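Local coordinates for protein fimbrial structural subunit (Actinomyces naeslundii, PDB 3QDH) that builds the shaft of Actinomyces type 2 fimbriae and acts there as an adhesin in contacts with streptococci and host cells during oral biofilm development, at residues K8-Q13 and D230-A235; L23-V28 and S104-G109; D51-A56 and G117-R122; K189-G194 and T244-V249. One frame throughout, in Å; residues are numbered along the deposited sequence.

Interaction 1: residues K8-Q13 and D230-A235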
loop_
_atom_site.group_PDB
_atom_site.type_symbol
_atom_site.label_atom_id
_atom_site.label_comp_id
_atom_site.label_asym_id
_atom_site.label_seq_id
_atom_site.Cartn_x
_atom_site.Cartn_y
_atom_site.Cartn_z
ATOM N N LYS A 8 7.370 -11.410 1.763
ATOM C CA LYS A 8 6.716 -10.132 1.523
ATOM C C LYS A 8 5.548 -9.935 2.484
ATOM O O LYS A 8 4.824 -10.894 2.810
ATOM C CB LYS A 8 6.260 -10.028 0.055
ATOM C CG LYS A 8 5.651 -8.685 -0.325
ATOM C CD LYS A 8 5.528 -8.510 -1.841
ATOM C CE LYS A 8 5.019 -7.098 -2.141
ATOM N NZ LYS A 8 5.021 -6.661 -3.576
ATOM N N SER A 9 5.391 -8.698 2.950
ATOM C CA SER A 9 4.271 -8.314 3.802
ATOM C C SER A 9 3.643 -7.019 3.294
ATOM O O SER A 9 3.939 -6.563 2.177
ATOM C CB SER A 9 4.736 -8.146 5.256
ATOM O OG SER A 9 3.623 -8.003 6.129
ATOM N N ILE A 10 2.754 -6.446 4.105
ATOM C CA ILE A 10 2.144 -5.137 3.831
ATOM C C ILE A 10 2.051 -4.335 5.132
ATOM O O ILE A 10 1.638 -4.860 6.162
ATOM C CB ILE A 10 0.692 -5.246 3.256
ATOM C CG1 ILE A 10 0.606 -6.242 2.094
ATOM C CG2 ILE A 10 0.188 -3.871 2.793
ATOM C CD1 ILE A 10 -0.848 -6.600 1.694
ATOM N N GLN A 11 2.447 -3.068 5.077
ATOM C CA GLN A 11 2.253 -2.152 6.192
ATOM C C GLN A 11 0.762 -1.940 6.468
ATOM O O GLN A 11 -0.018 -1.770 5.532
ATOM C CB GLN A 11 2.871 -0.791 5.859
ATOM C CG GLN A 11 4.200 -0.511 6.527
ATOM C CD GLN A 11 4.344 0.962 6.881
ATOM O OE1 GLN A 11 4.054 1.837 6.067
ATOM N NE2 GLN A 11 4.776 1.241 8.109
ATOM N N GLU A 12 0.383 -1.957 7.746
ATOM C CA GLU A 12 -0.937 -1.478 8.190
ATOM C C GLU A 12 -1.355 -0.281 7.344
ATOM O O GLU A 12 -0.728 0.776 7.428
ATOM C CB GLU A 12 -0.857 -0.986 9.636
ATOM C CG GLU A 12 -1.205 -1.958 10.728
ATOM C CD GLU A 12 -1.524 -1.224 12.025
ATOM O OE1 GLU A 12 -0.609 -1.059 12.872
ATOM O OE2 GLU A 12 -2.684 -0.781 12.183
ATOM N N GLN A 13 -2.415 -0.420 6.553
ATOM C CA GLN A 13 -2.845 0.679 5.677
ATOM C C GLN A 13 -3.184 1.981 6.424
ATOM O O GLN A 13 -2.995 3.075 5.882
ATOM C CB GLN A 13 -4.013 0.258 4.774
ATOM C CG GLN A 13 -4.232 1.185 3.574
ATOM C CD GLN A 13 -2.990 1.314 2.686
ATOM O OE1 GLN A 13 -2.257 0.346 2.475
ATOM N NE2 GLN A 13 -2.761 2.511 2.161
ATOM N N ASP A 230 -6.539 -6.468 4.096
ATOM C CA ASP A 230 -5.375 -7.081 3.450
ATOM C C ASP A 230 -5.153 -8.527 3.895
ATOM O O ASP A 230 -5.819 -9.015 4.811
ATOM C CB ASP A 230 -4.112 -6.205 3.590
ATOM C CG ASP A 230 -3.653 -6.047 5.030
ATOM O OD1 ASP A 230 -3.519 -7.064 5.742
ATOM O OD2 ASP A 230 -3.400 -4.898 5.455
ATOM N N SER A 231 -4.214 -9.203 3.235
ATOM C CA SER A 231 -4.010 -10.637 3.409
ATOM C C SER A 231 -3.097 -10.981 4.597
ATOM O O SER A 231 -2.820 -12.155 4.842
ATOM C CB SER A 231 -3.462 -11.251 2.115
ATOM O OG SER A 231 -2.206 -10.679 1.763
ATOM N N ILE A 232 -2.647 -9.965 5.333
ATOM C CA ILE A 232 -1.721 -10.187 6.453
ATOM C C ILE A 232 -2.466 -10.432 7.757
ATOM O O ILE A 232 -3.368 -9.678 8.106
ATOM C CB ILE A 232 -0.752 -8.989 6.656
ATOM C CG1 ILE A 232 -0.145 -8.528 5.318
ATOM C CG2 ILE A 232 0.333 -9.337 7.698
ATOM C CD1 ILE A 232 0.697 -9.586 4.599
ATOM N N ASP A 233 -2.085 -11.477 8.475
ATOM C CA ASP A 233 -2.661 -11.742 9.801
ATOM C C ASP A 233 -1.804 -11.118 10.904
ATOM O O ASP A 233 -0.641 -10.766 10.679
ATOM C CB ASP A 233 -2.812 -13.246 10.031
ATOM C CG ASP A 233 -4.135 -13.614 10.707
ATOM O OD1 ASP A 233 -4.964 -12.704 11.002
ATOM O OD2 ASP A 233 -4.345 -14.826 10.924
ATOM N N GLY A 234 -2.376 -10.973 12.094
ATOM C CA GLY A 234 -1.640 -10.399 13.213
ATOM C C GLY A 234 -2.464 -9.484 14.083
ATOM O O GLY A 234 -3.400 -8.829 13.612
ATOM N N ALA A 235 -2.100 -9.446 15.363
ATOM C CA ALA A 235 -2.818 -8.691 16.381
ATOM C C ALA A 235 -2.822 -7.192 16.116
ATOM O O ALA A 235 -1.815 -6.629 15.683
ATOM C CB ALA A 235 -2.210 -8.973 17.756
HETATM O O HOH W 1 -2.513 -2.635 4.706
HETATM O O HOH W 2 -4.218 -3.128 7.512
#
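The carboxylate of Asp230 is the flat group here, and its own CB rests on Ile10 CD1 at 3.8 Å. Asp230 OD1 takes the backbone N-H of Ile232 at 3.1 Å. The donor comes from the anti side and lies 24° out of the carboxylate plane. This closes an Asx turn. Water 2 lies 2.8 Å from Asp230 OD2 and has a weak bond from Gln13 N. A bridge through water 1 to Gln11 O is doubtful. Arg237 makes a salt bridge to Asp230 OD1 and a hydrogen bond to Ile10 O, a direct tie between the loops.

Beside this polar patch, two isoleucines meet at a slant. Ile10 CB and Ile232 CG1 are 4.0 Å apart. The Ile232 CG1 branch lies anti to the carbonyl carbon (chi1 -46°), which brings it over the backbone of Ile10, 3.8 Å from Ile10 N. Ile232 CD1 continues along Ser9 and comes within 3.7 Å of Ser9 OG. Val154 also touches both Ile10 and Ile232.

Segment 8-13 leads out of strand 7-8 of the Sgo0707-N2-like part, and 230-235 leads out of strand 220-230 into the following loop of the SpaA-like part. The contact therefore joins the two parts. No direct hydrogen bond crosses between these segments. Van der Waals contact dominates; water adds at most a weak or doubtful bridge, and Arg237 ties the loops from outside the segments. Ile10 N is buried under Ile232 with no partner in the model. The Asx turn and Arg237 would be expected to favour a charged Asp230.

Interaction 2: residues L23-V28 and S104-G109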
loop_
_atom_site.group_PDB
_atom_site.type_symbol
_atom_site.label_atom_id
_atom_site.label_comp_id
_atom_site.label_asym_id
_atom_site.label_seq_id
_atom_site.Cartn_x
_atom_site.Cartn_y
_atom_site.Cartn_z
ATOM N N LEU A 23 -0.214 5.961 -0.191
ATOM C CA LEU A 23 0.751 4.915 -0.529
ATOM C C LEU A 23 0.312 3.559 0.022
ATOM O O LEU A 23 -0.318 3.479 1.077
ATOM C CB LEU A 23 2.137 5.263 0.032
ATOM C CG LEU A 23 2.838 6.508 -0.511
ATOM C CD1 LEU A 23 4.031 6.856 0.356
ATOM C CD2 LEU A 23 3.257 6.322 -1.961
ATOM N N ILE A 24 0.623 2.492 -0.709
ATOM C CA ILE A 24 0.679 1.166 -0.094
ATOM C C ILE A 24 2.165 0.839 0.018
ATOM O O ILE A 24 2.912 1.007 -0.947
ATOM C CB ILE A 24 -0.034 0.058 -0.923
ATOM C CG1 ILE A 24 -1.537 0.337 -1.054
ATOM C CG2 ILE A 24 0.163 -1.307 -0.271
ATOM C CD1 ILE A 24 -2.276 -0.670 -1.949
ATOM N N LYS A 25 2.574 0.410 1.208
ATOM C CA LYS A 25 3.961 0.055 1.487
ATOM C C LYS A 25 4.105 -1.435 1.772
ATOM O O LYS A 25 3.393 -1.998 2.616
ATOM C CB LYS A 25 4.509 0.887 2.659
ATOM C CG LYS A 25 4.796 2.321 2.258
ATOM C CD LYS A 25 5.455 3.119 3.369
ATOM C CE LYS A 25 5.610 4.573 2.948
ATOM N NZ LYS A 25 6.530 5.297 3.868
ATOM N N PHE A 26 5.039 -2.056 1.052
ATOM C CA PHE A 26 5.274 -3.492 1.136
ATOM C C PHE A 26 6.674 -3.781 1.659
ATOM O O PHE A 26 7.637 -3.670 0.896
ATOM C CB PHE A 26 5.207 -4.145 -0.250
ATOM C CG PHE A 26 3.899 -3.990 -0.978
ATOM C CD1 PHE A 26 2.768 -4.710 -0.586
ATOM C CD2 PHE A 26 3.821 -3.193 -2.118
ATOM C CE1 PHE A 26 1.567 -4.597 -1.289
ATOM C CE2 PHE A 26 2.619 -3.078 -2.835
ATOM C CZ PHE A 26 1.493 -3.779 -2.417
ATOM N N PRO A 27 6.795 -4.182 2.937
ATOM C CA PRO A 27 8.078 -4.688 3.445
ATOM C C PRO A 27 8.473 -6.004 2.763
ATOM O O PRO A 27 7.663 -6.938 2.676
ATOM C CB PRO A 27 7.820 -4.875 4.949
ATOM C CG PRO A 27 6.615 -4.044 5.243
ATOM C CD PRO A 27 5.779 -4.107 4.001
ATOM N N VAL A 28 9.697 -6.044 2.233
ATOM C CA VAL A 28 10.221 -7.212 1.532
ATOM C C VAL A 28 11.546 -7.572 2.193
ATOM O O VAL A 28 12.366 -6.684 2.456
ATOM C CB VAL A 28 10.430 -6.930 0.002
ATOM C CG1 VAL A 28 11.269 -8.025 -0.651
ATOM C CG2 VAL A 28 9.083 -6.793 -0.723
ATOM N N SER A 104 16.533 -6.150 3.511
ATOM C CA SER A 104 15.159 -5.702 3.284
ATOM C C SER A 104 15.019 -4.334 2.623
ATOM O O SER A 104 15.959 -3.540 2.577
ATOM C CB SER A 104 14.360 -5.744 4.603
ATOM O OG SER A 104 14.896 -4.841 5.551
ATOM N N ALA A 105 13.825 -4.083 2.088
ATOM C CA ALA A 105 13.433 -2.769 1.628
ATOM C C ALA A 105 11.916 -2.684 1.665
ATOM O O ALA A 105 11.234 -3.703 1.769
ATOM C CB ALA A 105 13.952 -2.509 0.223
ATOM N N VAL A 106 11.393 -1.468 1.590
ATOM C CA VAL A 106 9.948 -1.267 1.546
ATOM C C VAL A 106 9.605 -0.752 0.154
ATOM O O VAL A 106 9.950 0.379 -0.196
ATOM C CB VAL A 106 9.482 -0.265 2.633
ATOM C CG1 VAL A 106 7.980 0.011 2.517
ATOM C CG2 VAL A 106 9.816 -0.784 4.037
ATOM N N PHE A 107 8.949 -1.586 -0.650
ATOM C CA PHE A 107 8.492 -1.161 -1.968
ATOM C C PHE A 107 7.162 -0.449 -1.810
ATOM O O PHE A 107 6.391 -0.769 -0.901
ATOM C CB PHE A 107 8.387 -2.355 -2.920
ATOM C CG PHE A 107 9.718 -2.978 -3.237
ATOM C CD1 PHE A 107 10.410 -2.616 -4.383
ATOM C CD2 PHE A 107 10.304 -3.893 -2.354
ATOM C CE1 PHE A 107 11.655 -3.174 -4.667
ATOM C CE2 PHE A 107 11.540 -4.462 -2.630
ATOM C CZ PHE A 107 12.219 -4.104 -3.791
ATOM N N GLN A 108 6.894 0.519 -2.681
ATOM C CA GLN A 108 5.719 1.362 -2.498
ATOM C C GLN A 108 5.238 2.026 -3.771
ATOM O O GLN A 108 5.988 2.192 -4.730
ATOM C CB GLN A 108 5.997 2.428 -1.429
ATOM C CG GLN A 108 7.202 3.288 -1.737
ATOM C CD GLN A 108 7.644 4.098 -0.538
ATOM O OE1 GLN A 108 8.041 3.547 0.497
ATOM N NE2 GLN A 108 7.586 5.411 -0.672
ATOM N N GLY A 109 3.972 2.417 -3.762
ATOM C CA GLY A 109 3.378 3.137 -4.876
ATOM C C GLY A 109 2.113 3.826 -4.401
ATOM O O GLY A 109 1.572 3.485 -3.348
#
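Phe26 and Phe107 are backbone partners, a hydrogen-bonded pair in two antiparallel strands, whose short axes run at 157°. Phe26 N donates to Phe107 O at 2.7 Å, and Phe107 N returns a bond to Phe26 O. The return donor stands 36° above the carbonyl plane. Val28 and Ala105 form the next such pair, with Val28 N to Ala105 O at 2.8 Å. Ile24 N reaches Gly109 O at 3.0 Å, while the bond back from Gly109 N is weak.

On the face holding Phe26 and Phe107, Val28 CG2 touches Phe107 CD2 at 3.5 Å. That branch lies anti to the carbonyl carbon of Val28 (CG1 chi1 167°); this turns CG2 toward the Phe107 ring. Within its own strand, Ile24 CG2 covers one face of the Phe26 ring near its rim.

On the other face, Lys25 and Gln108 run side by side in the same direction. Lys25 CE lies against Gln108 OE1 at 3.6 Å, a van der Waals contact. Val106 CG1 presses on Lys25 CB at 3.6 Å, and Leu23 CD2 lies over Gly109 O at 3.6 Å.

Further out, Thr60 of strand 57-64 hydrogen-bonds Gln108 OE1, which should limit the rotation of that amide. Strand 57-64 continues the sheet beyond 104-109, and the loop after strand 7-8 flanks 23-28. Ile24, Phe26 and Val28 pack on Ile119, Asn121 and Ala123 of strand 118-131. Two sheets packed through an apolar layer are typical of the immunoglobulin-like CnaA (DEv-IgG) sandwich of Gram-positive pilins.

Interaction 3: residues D51-A56 and G117-R122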
loop_
_atom_site.group_PDB
_atom_site.type_symbol
_atom_site.label_atom_id
_atom_site.label_comp_id
_atom_site.label_asym_id
_atom_site.label_seq_id
_atom_site.Cartn_x
_atom_site.Cartn_y
_atom_site.Cartn_z
ATOM N N ASP A 51 1.958 -3.594 -9.182
ATOM C CA ASP A 51 0.653 -3.562 -9.832
ATOM C C ASP A 51 0.388 -2.213 -10.491
ATOM O O ASP A 51 0.649 -1.164 -9.896
ATOM C CB ASP A 51 -0.414 -3.839 -8.768
ATOM C CG ASP A 51 -1.813 -3.961 -9.346
ATOM O OD1 ASP A 51 -2.324 -5.089 -9.392
ATOM O OD2 ASP A 51 -2.399 -2.936 -9.732
ATOM N N ASP A 52 -0.166 -2.261 -11.706
ATOM C CA ASP A 52 -0.453 -1.067 -12.527
ATOM C C ASP A 52 -1.289 0.012 -11.857
ATOM O O ASP A 52 -1.249 1.165 -12.278
ATOM C CB ASP A 52 -1.140 -1.463 -13.840
ATOM C CG ASP A 52 -0.209 -2.151 -14.815
ATOM O OD1 ASP A 52 1.021 -2.137 -14.603
ATOM O OD2 ASP A 52 -0.713 -2.690 -15.824
ATOM N N ARG A 53 -2.056 -0.354 -10.834
ATOM C CA ARG A 53 -2.858 0.626 -10.094
ATOM C C ARG A 53 -2.005 1.502 -9.184
ATOM O O ARG A 53 -2.490 2.507 -8.642
ATOM C CB ARG A 53 -3.955 -0.063 -9.286
ATOM C CG ARG A 53 -5.141 -0.524 -10.134
ATOM C CD ARG A 53 -5.940 -1.585 -9.409
ATOM N NE ARG A 53 -5.254 -2.876 -9.415
ATOM C CZ ARG A 53 -5.823 -4.021 -9.068
ATOM N NH1 ARG A 53 -7.095 -4.038 -8.670
ATOM N NH2 ARG A 53 -5.123 -5.151 -9.116
ATOM N N LEU A 54 -0.739 1.112 -9.011
ATOM C CA LEU A 54 0.192 1.876 -8.192
ATOM C C LEU A 54 1.119 2.728 -9.061
ATOM O O LEU A 54 1.714 2.244 -10.022
ATOM C CB LEU A 54 0.975 0.951 -7.239
ATOM C CG LEU A 54 0.125 0.095 -6.283
ATOM C CD1 LEU A 54 0.969 -0.943 -5.506
ATOM C CD2 LEU A 54 -0.669 0.965 -5.315
ATOM N N THR A 55 1.214 4.008 -8.725
ATOM C CA THR A 55 1.999 4.938 -9.519
ATOM C C THR A 55 3.160 5.514 -8.701
ATOM O O THR A 55 3.183 5.400 -7.464
ATOM C CB THR A 55 1.104 6.065 -10.104
ATOM O OG1 THR A 55 1.712 6.594 -11.285
ATOM C CG2 THR A 55 0.865 7.175 -9.088
ATOM N N ALA A 56 4.107 6.134 -9.409
ATOM C CA ALA A 56 5.317 6.698 -8.810
ATOM C C ALA A 56 6.018 5.660 -7.924
ATOM O O ALA A 56 6.431 5.958 -6.802
ATOM C CB ALA A 56 4.989 7.983 -8.023
ATOM N N GLY A 117 -10.424 -4.580 -7.386
ATOM C CA GLY A 117 -10.374 -4.457 -5.943
ATOM C C GLY A 117 -9.316 -5.289 -5.242
ATOM O O GLY A 117 -9.164 -5.190 -4.029
ATOM N N ALA A 118 -8.593 -6.116 -5.990
ATOM C CA ALA A 118 -7.542 -6.942 -5.395
ATOM C C ALA A 118 -6.178 -6.559 -5.956
ATOM O O ALA A 118 -5.819 -6.959 -7.066
ATOM C CB ALA A 118 -7.835 -8.425 -5.626
ATOM N N ILE A 119 -5.432 -5.752 -5.207
ATOM C CA ILE A 119 -4.091 -5.354 -5.640
ATOM C C ILE A 119 -3.091 -6.344 -5.058
ATOM O O ILE A 119 -2.947 -6.436 -3.838
ATOM C CB ILE A 119 -3.722 -3.920 -5.185
ATOM C CG1 ILE A 119 -4.761 -2.910 -5.679
ATOM C CG2 ILE A 119 -2.308 -3.540 -5.690
ATOM C CD1 ILE A 119 -4.668 -1.546 -5.002
ATOM N N THR A 120 -2.417 -7.086 -5.930
ATOM C CA THR A 120 -1.512 -8.150 -5.488
ATOM C C THR A 120 -0.060 -7.716 -5.666
ATOM O O THR A 120 0.235 -6.814 -6.442
ATOM C CB THR A 120 -1.722 -9.473 -6.276
ATOM O OG1 THR A 120 -1.427 -9.252 -7.656
ATOM C CG2 THR A 120 -3.166 -9.983 -6.146
ATOM N N ASN A 121 0.844 -8.401 -4.974
ATOM C CA ASN A 121 2.258 -8.105 -5.095
ATOM C C ASN A 121 3.104 -9.323 -4.778
ATOM O O ASN A 121 2.790 -10.082 -3.856
ATOM C CB ASN A 121 2.658 -6.948 -4.172
ATOM C CG ASN A 121 4.056 -6.428 -4.466
ATOM O OD1 ASN A 121 4.379 -6.174 -5.631
ATOM N N ARG A 122 4.161 -9.493 -5.567
ATOM C CA ARG A 122 5.256 -10.407 -5.269
ATOM C C ARG A 122 6.571 -9.654 -5.446
ATOM O O ARG A 122 6.631 -8.632 -6.140
ATOM C CB ARG A 122 5.246 -11.601 -6.227
ATOM C CG ARG A 122 4.109 -12.595 -6.009
ATOM C CD ARG A 122 4.241 -13.737 -7.001
ATOM N NE ARG A 122 3.094 -14.647 -7.035
ATOM C CZ ARG A 122 2.952 -15.729 -6.272
ATOM N NH1 ARG A 122 3.858 -16.048 -5.342
ATOM N NH2 ARG A 122 1.878 -16.494 -6.429
HETATM O O HOH W 3 2.139 -4.713 -6.554
#
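Asp51 OD2, on a carboxylate packed against Ile119, accepts two bonds from Arg53. The backbone Arg53 N reaches it at 2.8 Å from the anti side and forms an Asx turn. Arg53 NE comes at 2.9 Å from the syn side. Arg53 NH2 holds the other oxygen, Asp51 OD1, at 2.8 Å in a salt bridge, so the guanidinium grips the carboxylate side-on. A bend at chi3 (-75°) folds the arginine chain back for this.

Arg53 NH2 also bonds Ala118 O at 2.8 Å, tilted 32° from the guanidinium plane. Ile119 CG1 sits over the centre of one guanidinium face, 3.7 Å from CZ of Arg53. Ile119 CG2 meets Asp51 CB at 3.6 Å, the two side chains crossing near a right angle.

The type I turn 51-54 thus docks on strand 118-131 of the CnaA-type sandwich. That strand carries Asn121, whose side-chain carbon is covalently joined to Lys8 NZ as an isopeptide bond. Water 3 takes a bond from Asp51 N and donates to Thr120 O and to Asn121 OD1, the latter at 2.8 Å. Ala114 O provides a further acceptor for Arg53 NH1.

Interaction 4: residues K189-G194 and T244-V249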
loop_
_atom_site.group_PDB
_atom_site.type_symbol
_atom_site.label_atom_id
_atom_site.label_comp_id
_atom_site.label_asym_id
_atom_site.label_seq_id
_atom_site.Cartn_x
_atom_site.Cartn_y
_atom_site.Cartn_z
ATOM N N LYS A 189 -15.902 2.722 13.841
ATOM C CA LYS A 189 -15.414 2.059 15.057
ATOM C C LYS A 189 -15.500 0.542 14.908
ATOM O O LYS A 189 -14.506 -0.161 15.087
ATOM C CB LYS A 189 -16.191 2.535 16.291
ATOM C CG LYS A 189 -15.351 2.622 17.572
ATOM C CD LYS A 189 -16.218 2.770 18.816
ATOM C CE LYS A 189 -16.830 1.431 19.237
ATOM N NZ LYS A 189 -17.621 1.527 20.503
ATOM N N ASN A 190 -16.692 0.046 14.581
ATOM C CA ASN A 190 -16.858 -1.341 14.173
ATOM C C ASN A 190 -16.674 -1.439 12.661
ATOM O O ASN A 190 -17.647 -1.513 11.904
ATOM C CB ASN A 190 -18.224 -1.896 14.602
ATOM C CG ASN A 190 -18.349 -3.405 14.374
ATOM O OD1 ASN A 190 -17.407 -4.066 13.931
ATOM N ND2 ASN A 190 -19.520 -3.952 14.686
ATOM N N ALA A 191 -15.411 -1.441 12.239
ATOM C CA ALA A 191 -15.045 -1.428 10.824
ATOM C C ALA A 191 -15.555 -2.625 10.023
ATOM O O ALA A 191 -15.761 -2.508 8.817
ATOM C CB ALA A 191 -13.531 -1.287 10.667
ATOM N N TYR A 192 -15.765 -3.765 10.684
ATOM C CA TYR A 192 -16.132 -5.001 9.976
ATOM C C TYR A 192 -17.498 -5.600 10.342
ATOM O O TYR A 192 -17.743 -6.798 10.142
ATOM C CB TYR A 192 -15.000 -6.035 10.091
ATOM C CG TYR A 192 -13.743 -5.585 9.381
ATOM C CD1 TYR A 192 -13.589 -5.782 8.006
ATOM C CD2 TYR A 192 -12.723 -4.940 10.073
ATOM C CE1 TYR A 192 -12.441 -5.357 7.345
ATOM C CE2 TYR A 192 -11.573 -4.507 9.421
ATOM C CZ TYR A 192 -11.440 -4.721 8.061
ATOM O OH TYR A 192 -10.306 -4.299 7.417
ATOM N N ALA A 193 -18.389 -4.743 10.839
ATOM C CA ALA A 193 -19.758 -5.117 11.209
ATOM C C ALA A 193 -20.526 -5.773 10.070
ATOM O O ALA A 193 -20.297 -5.470 8.898
ATOM C CB ALA A 193 -20.512 -3.895 11.684
ATOM N N GLY A 194 -21.443 -6.671 10.425
ATOM C CA GLY A 194 -22.380 -7.242 9.456
ATOM C C GLY A 194 -23.342 -6.170 8.972
ATOM O O GLY A 194 -23.755 -6.169 7.810
ATOM N N THR A 244 -14.220 -8.968 2.678
ATOM C CA THR A 244 -14.456 -8.465 1.328
ATOM C C THR A 244 -15.287 -7.179 1.353
ATOM O O THR A 244 -15.696 -6.677 0.304
ATOM C CB THR A 244 -15.198 -9.504 0.459
ATOM O OG1 THR A 244 -16.342 -9.989 1.176
ATOM C CG2 THR A 244 -14.289 -10.666 0.089
ATOM N N ALA A 245 -15.541 -6.669 2.555
ATOM C CA ALA A 245 -16.289 -5.430 2.761
ATOM C C ALA A 245 -15.835 -4.756 4.053
ATOM O O ALA A 245 -15.456 -5.437 5.003
ATOM C CB ALA A 245 -17.797 -5.710 2.802
ATOM N N ARG A 246 -15.867 -3.422 4.080
ATOM C CA ARG A 246 -15.485 -2.650 5.266
ATOM C C ARG A 246 -16.402 -1.439 5.451
ATOM O O ARG A 246 -16.821 -0.817 4.469
ATOM C CB ARG A 246 -14.020 -2.198 5.179
ATOM C CG ARG A 246 -13.454 -1.649 6.487
ATOM C CD ARG A 246 -12.087 -1.000 6.310
ATOM N NE ARG A 246 -11.738 -0.147 7.450
ATOM C CZ ARG A 246 -10.778 -0.401 8.337
ATOM N NH1 ARG A 246 -10.026 -1.494 8.238
ATOM N NH2 ARG A 246 -10.562 0.452 9.328
ATOM N N CYS A 247 -16.701 -1.115 6.710
ATOM C CA CYS A 247 -17.561 0.018 7.061
ATOM C C CYS A 247 -16.794 1.329 7.198
ATOM O O CYS A 247 -15.691 1.375 7.760
ATOM C CB CYS A 247 -18.301 -0.235 8.379
ATOM S SG CYS A 247 -19.362 -1.678 8.443
ATOM N N TYR A 248 -17.410 2.392 6.687
ATOM C CA TYR A 248 -16.956 3.757 6.902
ATOM C C TYR A 248 -18.144 4.623 7.339
ATOM O O TYR A 248 -19.294 4.176 7.300
ATOM C CB TYR A 248 -16.339 4.326 5.626
ATOM C CG TYR A 248 -14.962 3.801 5.291
ATOM C CD1 TYR A 248 -13.822 4.510 5.665
ATOM C CD2 TYR A 248 -14.798 2.610 4.581
ATOM C CE1 TYR A 248 -12.550 4.044 5.354
ATOM C CE2 TYR A 248 -13.522 2.132 4.263
ATOM C CZ TYR A 248 -12.406 2.859 4.656
ATOM O OH TYR A 248 -11.143 2.417 4.351
ATOM N N VAL A 249 -17.852 5.850 7.762
ATOM C CA VAL A 249 -18.880 6.792 8.214
ATOM C C VAL A 249 -18.815 8.089 7.398
ATOM O O VAL A 249 -17.801 8.796 7.404
ATOM C CB VAL A 249 -18.762 7.085 9.734
ATOM C CG1 VAL A 249 -19.757 8.160 10.168
ATOM C CG2 VAL A 249 -18.975 5.812 10.544
#
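The type I turn Asn190-Ala193 lies against strand 245-249, and Cys247 N bonds Ala191 O at 2.7 Å.

Arg246 runs extended from CG to NE past the turn. Its CG sits over one face of the Tyr192 ring, 4.2 Å from the centroid, in a CH-pi contact. The guanidinium then stands steeply to the ring, the planes 75° apart. Arg246 NH1 donates to Tyr192 OH at 2.9 Å, but the angle at hydrogen is only 133°. Ala191 CB lies over one guanidinium face near its rim, 3.7 Å from Arg246 NH2. Tyr192 CD1 approaches Ala245 O at 3.6 Å.

The CB of Cys247 is directed toward the turn. With SG anti to the carbonyl carbon (chi1 -59°), the sulfur comes 4.1 Å from Ala193 CB. It forms a disulfide with Cys196, just past the turn, so this loop of the SpaA-like, CnaB-type part is tied covalently to its strand.

Tyr192 OH also bonds Ile228 O, and Arg246 NH2 makes a salt bridge to Asp238. The phenol oxygen thus serves as donor and acceptor, and the arginine charge is probably balanced by Asp238.

Interactions 2 and 3 lie in the CnaA-type part, their centres about 11 Å apart. They meet where Phe26 touches Leu54 and Asn121. Along the chain their segments alternate, and both are nested inside the loop closed by interaction 1. Interaction 1 lies about 12 Å from interaction 2 by centres; its segment 8-13 flanks strand 23-31, and Lys8 is covalently bonded to Asn121 of interaction 3. Its partner 230-235 belongs to the SpaA-like part, which also holds interaction 4. Interactions 1 and 4 have centres about 17 Å apart and do not touch. An isopeptide bond and a disulfide thus brace separate parts, consistent with a sturdy fimbrial shaft.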